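Local structure of DegV family protein (Thermus thermophilus, 2DT8) at residues R71-A76 with G108-V113; R202-A207 with G271-Y276; A227-S232 with D236-L241. The protein binds fatty acid, held here as palmitic acid, and carries a zinc ion at a separate site. All blocks are in the same frame, centred on the assembly; numbering follows the deposited sequence.

Interaction 1: R71-A76 with G108-V113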
# COMPACT_ATOMS: atom_id res chain seq x y z
N ARG A 71 18.96 9.15 8.99
CA ARG A 71 19.70 8.10 9.68
C ARG A 71 19.75 6.83 8.84
O ARG A 71 20.79 6.17 8.75
CB ARG A 71 19.07 7.79 11.03
CG ARG A 71 19.75 6.66 11.80
CD ARG A 71 19.09 6.35 13.15
NE ARG A 71 17.79 7.01 13.32
CZ ARG A 71 17.65 8.32 13.51
NH1 ARG A 71 18.72 9.08 13.72
NH2 ARG A 71 16.44 8.87 13.48
N VAL A 72 18.66 6.43 8.24
CA VAL A 72 18.61 5.22 7.44
C VAL A 72 19.45 5.39 6.17
O VAL A 72 20.23 4.51 5.83
CB VAL A 72 17.13 4.85 7.13
CG1 VAL A 72 17.07 3.66 6.18
CG2 VAL A 72 16.41 4.50 8.44
N TYR A 73 19.33 6.54 5.49
CA TYR A 73 20.11 6.75 4.28
C TYR A 73 21.60 6.72 4.59
O TYR A 73 22.38 6.10 3.87
CB TYR A 73 19.77 8.09 3.61
CG TYR A 73 18.36 8.20 3.05
CD1 TYR A 73 17.61 7.05 2.76
CD2 TYR A 73 17.80 9.44 2.76
CE1 TYR A 73 16.33 7.15 2.21
CE2 TYR A 73 16.53 9.55 2.21
CZ TYR A 73 15.80 8.40 1.93
OH TYR A 73 14.54 8.52 1.39
N ARG A 74 22.03 7.33 5.65
CA ARG A 74 23.43 7.43 6.05
C ARG A 74 24.01 6.04 6.34
O ARG A 74 25.14 5.73 5.97
CB ARG A 74 23.56 8.31 7.30
CG ARG A 74 24.99 8.37 7.83
CD ARG A 74 25.18 9.49 8.86
NE ARG A 74 24.18 9.45 9.93
CZ ARG A 74 23.11 10.24 9.98
NH1 ARG A 74 22.91 11.18 9.06
NH2 ARG A 74 22.23 10.08 10.96
N GLU A 75 23.15 5.23 6.97
CA GLU A 75 23.62 3.91 7.33
C GLU A 75 23.73 3.01 6.09
O GLU A 75 24.67 2.24 5.91
CB GLU A 75 22.63 3.26 8.34
CG GLU A 75 22.74 3.86 9.73
CD GLU A 75 21.66 3.38 10.68
OE1 GLU A 75 20.62 2.88 10.20
OE2 GLU A 75 21.83 3.53 11.91
N ALA A 76 22.74 3.23 5.21
CA ALA A 76 22.71 2.43 4.00
C ALA A 76 23.90 2.74 3.07
O ALA A 76 24.51 1.86 2.46
CB ALA A 76 21.41 2.69 3.19
N GLY A 108 22.85 13.48 -5.04
CA GLY A 108 23.34 12.51 -6.01
C GLY A 108 23.24 11.03 -5.65
O GLY A 108 23.31 10.15 -6.50
N ARG A 109 23.12 10.81 -4.32
CA ARG A 109 22.97 9.44 -3.88
C ARG A 109 21.69 8.81 -3.45
O ARG A 109 21.68 7.68 -2.99
CB ARG A 109 24.01 9.46 -2.81
CG ARG A 109 25.47 9.59 -3.30
CD ARG A 109 26.45 9.16 -2.22
NE ARG A 109 26.45 10.08 -1.09
CZ ARG A 109 26.96 9.79 0.11
NH1 ARG A 109 27.44 8.58 0.36
NH2 ARG A 109 26.99 10.72 1.05
N VAL A 110 20.60 9.58 -3.62
CA VAL A 110 19.32 9.04 -3.20
C VAL A 110 18.26 9.42 -4.20
O VAL A 110 18.12 10.59 -4.57
CB VAL A 110 18.93 9.58 -1.82
CG1 VAL A 110 17.54 9.03 -1.42
CG2 VAL A 110 19.96 9.21 -0.78
N THR A 111 17.50 8.43 -4.64
CA THR A 111 16.40 8.68 -5.56
C THR A 111 15.11 8.32 -4.84
O THR A 111 14.91 7.17 -4.44
CB THR A 111 16.50 7.83 -6.83
OG1 THR A 111 17.73 8.13 -7.51
CG2 THR A 111 15.33 8.12 -7.77
N VAL A 112 14.25 9.32 -4.65
CA VAL A 112 12.98 9.11 -3.97
C VAL A 112 11.88 8.96 -5.01
O VAL A 112 11.73 9.81 -5.89
CB VAL A 112 12.66 10.30 -3.05
CG1 VAL A 112 11.29 10.11 -2.39
CG2 VAL A 112 13.75 10.47 -2.00
N VAL A 113 11.12 7.88 -4.91
CA VAL A 113 10.03 7.60 -5.85
C VAL A 113 8.66 7.57 -5.18
O VAL A 113 8.44 6.83 -4.21
CB VAL A 113 10.25 6.22 -6.54
CG1 VAL A 113 9.11 5.93 -7.50
CG2 VAL A 113 11.60 6.20 -7.28
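Val110, at the start of strand 110-114, meets the ring of Tyr73 from helix 66-76. Its CG1 methyl sits over one face of the ring as a CH-pi contact, 4.0 Å from the centroid and 21° off the ring normal. It is shifted toward the hydroxyl side of the rim, and Val110 CG1 lies 3.8 Å from both Tyr73 CE2 and CZ. The second methyl is looser: Val110 CG2 stands 4.2 Å from Tyr73 CD2. The two side chains cross at about a right angle. Thr111 points away from the helix, and its OG1 bonds to His82. Val112 brings its CG2 to the far end of the ring, 4.0 Å from Tyr73 OH. The Tyr73 ring reaches the strand because CG lies anti to the carbonyl carbon (chi1 -66°). This carries the hydroxyl to a hydrogen bond with Ser85, so the polar end of a buried side chain is satisfied. That bond anchors the hydroxyl end, and packing round the ring limits its movement. Ala99 and Ala102 of helix 95-103 and Val83 of strand 82-87 also pack on the ring. The side chain of Tyr73 is about 7 Å from that of Glu105, which binds zinc together with Glu67, but Tyr73 is not a ligand. Tyr73, with Ala76 on Val83 and Val72 on Val26, packs helix 66-76 on the sheet, as in layered alpha/beta folds; strands 82-87 and 110-114 run parallel.

Interaction 2: R202-A207 with G271-Y276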
# COMPACT_ATOMS: atom_id res chain seq x y z
N ARG A 202 -24.97 -4.33 -4.09
CA ARG A 202 -25.77 -4.87 -3.01
C ARG A 202 -25.25 -6.26 -2.56
O ARG A 202 -25.56 -7.29 -3.14
CB ARG A 202 -27.27 -5.06 -3.45
CG ARG A 202 -28.21 -5.59 -2.39
CD ARG A 202 -29.63 -5.76 -2.90
NE ARG A 202 -30.61 -5.53 -1.85
CZ ARG A 202 -30.19 -6.40 -0.91
NH1 ARG A 202 -29.97 -7.70 -1.01
NH2 ARG A 202 -30.30 -5.83 0.29
N GLY A 203 -24.60 -6.13 -1.37
CA GLY A 203 -24.02 -7.33 -0.80
C GLY A 203 -22.54 -7.57 -1.10
O GLY A 203 -22.00 -7.15 -2.12
N GLU A 204 -21.91 -8.28 -0.14
CA GLU A 204 -20.51 -8.57 -0.32
C GLU A 204 -20.14 -9.37 -1.60
O GLU A 204 -19.16 -9.11 -2.29
CB GLU A 204 -19.93 -9.32 0.95
CG GLU A 204 -18.47 -9.76 0.92
CD GLU A 204 -18.16 -10.79 1.99
OE1 GLU A 204 -18.16 -10.42 3.19
OE2 GLU A 204 -17.93 -11.97 1.64
N LYS A 205 -21.03 -10.34 -1.86
CA LYS A 205 -20.85 -11.12 -3.07
C LYS A 205 -20.84 -10.37 -4.40
O LYS A 205 -19.98 -10.56 -5.25
CB LYS A 205 -21.93 -12.29 -3.19
CG LYS A 205 -21.79 -13.20 -4.40
CD LYS A 205 -22.74 -14.38 -4.31
CE LYS A 205 -22.57 -15.32 -5.51
NZ LYS A 205 -23.44 -16.53 -5.43
N LYS A 206 -21.87 -9.51 -4.52
CA LYS A 206 -21.95 -8.73 -5.74
C LYS A 206 -20.75 -7.77 -5.88
O LYS A 206 -20.25 -7.47 -6.95
CB LYS A 206 -23.31 -7.97 -5.96
CG LYS A 206 -24.47 -8.87 -6.37
CD LYS A 206 -25.76 -8.10 -6.57
CE LYS A 206 -26.86 -9.07 -6.97
NZ LYS A 206 -26.35 -9.99 -8.03
N ALA A 207 -20.34 -7.32 -4.68
CA ALA A 207 -19.16 -6.47 -4.64
C ALA A 207 -17.91 -7.18 -5.19
O ALA A 207 -17.13 -6.64 -5.98
CB ALA A 207 -18.85 -5.99 -3.20
N GLY A 271 -13.08 -4.13 8.32
CA GLY A 271 -13.64 -4.83 7.18
C GLY A 271 -13.11 -4.42 5.82
O GLY A 271 -13.84 -4.45 4.83
N THR A 272 -11.84 -4.03 5.77
CA THR A 272 -11.25 -3.63 4.50
C THR A 272 -10.68 -4.87 3.82
O THR A 272 -10.11 -5.74 4.47
CB THR A 272 -10.11 -2.60 4.70
OG1 THR A 272 -10.63 -1.44 5.37
CG2 THR A 272 -9.51 -2.16 3.36
N TYR A 273 -10.86 -4.97 2.50
CA TYR A 273 -10.29 -6.09 1.76
C TYR A 273 -10.17 -5.68 0.30
O TYR A 273 -10.89 -4.81 -0.17
CB TYR A 273 -11.14 -7.36 1.88
CG TYR A 273 -12.53 -7.27 1.29
CD1 TYR A 273 -13.59 -6.74 2.02
CD2 TYR A 273 -12.78 -7.71 -0.02
CE1 TYR A 273 -14.86 -6.66 1.48
CE2 TYR A 273 -14.05 -7.62 -0.57
CZ TYR A 273 -15.08 -7.10 0.18
OH TYR A 273 -16.34 -7.03 -0.36
N GLY A 274 -9.25 -6.31 -0.42
CA GLY A 274 -9.09 -5.99 -1.82
C GLY A 274 -7.72 -6.55 -2.24
O GLY A 274 -7.13 -7.38 -1.56
N PHE A 275 -7.27 -6.02 -3.39
CA PHE A 275 -5.99 -6.50 -3.89
C PHE A 275 -5.38 -5.55 -4.91
O PHE A 275 -6.07 -4.78 -5.58
CB PHE A 275 -5.86 -7.95 -4.41
CG PHE A 275 -6.62 -8.09 -5.70
CD1 PHE A 275 -8.00 -8.25 -5.67
CD2 PHE A 275 -5.94 -8.10 -6.91
CE1 PHE A 275 -8.70 -8.42 -6.86
CE2 PHE A 275 -6.64 -8.26 -8.09
CZ PHE A 275 -8.02 -8.42 -8.08
N TYR A 276 -4.04 -5.61 -4.95
CA TYR A 276 -3.35 -4.78 -5.93
C TYR A 276 -2.82 -5.84 -6.89
O TYR A 276 -2.72 -7.02 -6.57
CB TYR A 276 -2.09 -4.18 -5.22
CG TYR A 276 -2.26 -2.71 -5.04
CD1 TYR A 276 -1.96 -1.84 -6.08
CD2 TYR A 276 -2.69 -2.20 -3.81
CE1 TYR A 276 -2.11 -0.47 -5.91
CE2 TYR A 276 -2.82 -0.83 -3.64
CZ TYR A 276 -2.53 0.03 -4.68
OH TYR A 276 -2.68 1.39 -4.52
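The hydroxyl end of the Tyr273 ring meets Glu204 and Ala207 of helix 204-219, while the Ala237 methyl of helix 236-247 covers one face of the ring. Glu204 CG approaches the hydroxyl end obliquely, 3.7 Å from Tyr273 OH. The carboxylate plane of Glu204 is turned 65° from the ring. The methyl of Ala207, one turn further on, also reaches the hydroxyl, with CB 3.9 Å from Tyr273 OH. Both touches are van der Waals contacts of carbon with oxygen. The Glu204 carboxylate has its polar partner elsewhere: OE2 makes a salt bridge to Arg208, in the same helix. Its CG stands opposite the backbone N (chi1 177°), which leaves the aliphatic part of the chain against the tyrosine. Tyr273 CG lies between its own backbone N and carbonyl carbon (chi1 64°), sending the ring from strand 273-279 toward the helix. Val238, also of helix 236-247, packs on Tyr273 CB. Gly203 takes the N-cap position, and its O accepts the first-turn bond from Ala207 N. Tyr273 thus joins the N-terminal turn of one helix to a central strand of the four-stranded mixed sheet, a helix-on-sheet contact of an alpha/beta fold.

Interaction 3: A227-S232 with D236-L241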
# COMPACT_ATOMS: atom_id res chain seq x y z
N ALA A 227 -0.55 -10.75 -8.14
CA ALA A 227 -1.57 -10.11 -7.32
C ALA A 227 -1.20 -10.08 -5.84
O ALA A 227 -0.56 -10.98 -5.32
CB ALA A 227 -2.90 -10.80 -7.52
N TYR A 228 -1.69 -9.01 -5.19
CA TYR A 228 -1.36 -8.87 -3.79
C TYR A 228 -2.68 -8.54 -3.01
O TYR A 228 -3.29 -7.50 -3.21
CB TYR A 228 -0.32 -7.73 -3.64
CG TYR A 228 0.89 -8.11 -4.41
CD1 TYR A 228 0.94 -7.90 -5.79
CD2 TYR A 228 1.98 -8.70 -3.77
CE1 TYR A 228 2.06 -8.28 -6.51
CE2 TYR A 228 3.10 -9.08 -4.50
CZ TYR A 228 3.14 -8.88 -5.86
OH TYR A 228 4.24 -9.27 -6.60
N PHE A 229 -3.03 -9.50 -2.14
CA PHE A 229 -4.29 -9.33 -1.43
C PHE A 229 -4.09 -8.78 -0.03
O PHE A 229 -3.14 -9.13 0.66
CB PHE A 229 -5.00 -10.69 -1.36
CG PHE A 229 -5.38 -11.23 -2.71
CD1 PHE A 229 -4.43 -11.88 -3.50
CD2 PHE A 229 -6.65 -11.04 -3.21
CE1 PHE A 229 -4.76 -12.32 -4.78
CE2 PHE A 229 -7.00 -11.49 -4.49
CZ PHE A 229 -6.05 -12.13 -5.27
N LEU A 230 -5.03 -7.93 0.39
CA LEU A 230 -4.96 -7.26 1.68
C LEU A 230 -6.29 -7.25 2.43
O LEU A 230 -7.37 -7.24 1.84
CB LEU A 230 -4.57 -5.79 1.44
CG LEU A 230 -3.20 -5.59 0.79
CD1 LEU A 230 -3.13 -4.24 0.09
CD2 LEU A 230 -2.12 -5.73 1.86
N TYR A 231 -6.14 -7.32 3.76
CA TYR A 231 -7.34 -7.26 4.58
C TYR A 231 -7.15 -6.75 6.01
O TYR A 231 -6.05 -6.64 6.52
CB TYR A 231 -7.92 -8.69 4.85
CG TYR A 231 -6.97 -9.46 5.69
CD1 TYR A 231 -5.88 -10.09 5.09
CD2 TYR A 231 -7.17 -9.58 7.06
CE1 TYR A 231 -4.99 -10.83 5.87
CE2 TYR A 231 -6.29 -10.32 7.83
CZ TYR A 231 -5.21 -10.95 7.24
OH TYR A 231 -4.32 -11.67 8.01
N SER A 232 -8.31 -6.42 6.60
CA SER A 232 -8.26 -5.95 7.97
C SER A 232 -9.55 -6.63 8.42
O SER A 232 -10.55 -6.64 7.72
CB SER A 232 -8.49 -4.40 8.26
OG SER A 232 -9.80 -4.05 7.81
N ASP A 236 -12.01 -13.95 5.60
CA ASP A 236 -12.99 -14.50 4.69
C ASP A 236 -13.40 -13.80 3.38
O ASP A 236 -13.43 -14.41 2.31
CB ASP A 236 -14.39 -14.77 5.39
CG ASP A 236 -14.26 -15.84 6.43
OD1 ASP A 236 -13.18 -16.46 6.49
OD2 ASP A 236 -15.23 -16.04 7.17
N ALA A 237 -13.69 -12.50 3.48
CA ALA A 237 -14.00 -11.72 2.29
C ALA A 237 -12.81 -11.74 1.36
O ALA A 237 -12.96 -12.09 0.18
CB ALA A 237 -14.36 -10.27 2.65
N VAL A 238 -11.62 -11.41 1.86
CA VAL A 238 -10.45 -11.42 0.99
C VAL A 238 -10.13 -12.84 0.52
O VAL A 238 -9.65 -13.03 -0.60
CB VAL A 238 -9.19 -10.79 1.65
CG1 VAL A 238 -8.44 -11.80 2.49
CG2 VAL A 238 -8.28 -10.23 0.55
N ALA A 239 -10.38 -13.84 1.36
CA ALA A 239 -10.10 -15.22 0.97
C ALA A 239 -10.99 -15.64 -0.19
O ALA A 239 -10.53 -16.27 -1.14
CB ALA A 239 -10.29 -16.17 2.16
N ALA A 240 -12.27 -15.28 -0.11
CA ALA A 240 -13.21 -15.63 -1.17
C ALA A 240 -12.81 -14.91 -2.46
O ALA A 240 -12.93 -15.46 -3.56
CB ALA A 240 -14.62 -15.23 -0.77
N LEU A 241 -12.35 -13.68 -2.32
CA LEU A 241 -11.93 -12.88 -3.46
C LEU A 241 -10.70 -13.51 -4.11
O LEU A 241 -10.63 -13.62 -5.34
CB LEU A 241 -11.64 -11.45 -2.99
CG LEU A 241 -11.29 -10.41 -4.06
CD1 LEU A 241 -12.45 -10.28 -5.04
CD2 LEU A 241 -11.00 -9.06 -3.40
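This is a mainly apolar strand-to-helix contact inside a beta-alpha-beta unit, strand 225-231, helix 236-247 and strand 252-259. The axes of strand 227-231 and helix 236-241 come within 8.2 Å and run nearly antiparallel, at 160°, as the chain turns back after the strand. Val238 is the centre of the contact, and its two methyls divide the strand between them. CG2 comes to the edge of the Phe229 ring, near its plane, and lies 3.8 Å from Phe229 CB. Val238 CG2 also lies 3.4 Å from Leu230 O, a van der Waals touch on the strand backbone. CG1 turns to Tyr231, 3.9 Å from Tyr231 CB and 4.0 Å from Tyr231 CD1. CG1 sits between the backbone N and carbonyl carbon of Val238 (chi1 85°), while CG2 is anti to N, and this splits the methyls between the two aromatic residues. One turn on, Leu241 CG stands 4.4 Å from Phe229 CE2. Phe229 also stacks on Phe275 of strand 273-279. Leu230 points away from the helix, and its side chain touches the bound palmitic acid. Replacing Val238 with an alanine would probably open a gap beside Phe229 CB and Tyr231 CB and leave both side chains less firmly packed. With methyls and ring carbons doing most of the touching, the contact rests on hydrophobic burial and shape fit, while hydrogen bonds to neighbouring strands hold the strand.

Overall arrangement
Interactions 2 and 3 lie together, with centres about 8 Å apart. Their strands are neighbours in the four-stranded sheet, joined by a probable backbone hydrogen bond from Tyr228 N to Tyr276 O. Helix 236-247, half of interaction 3, also packs on Tyr273 of interaction 2. Interaction 1 lies across the chain's centre in another sheet, about 38 Å from interaction 2 and about 33 Å from interaction 3, centre to centre. Interaction 3 is buried and almost wholly apolar, apart from a methyl resting on a backbone carbonyl. Interaction 2 is also buried, but reaches the surface at Glu204 and touches a tyrosine hydroxyl. Interaction 1 is partly buried and nearer zinc; the strands of 2 and 3 touch palmitic acid.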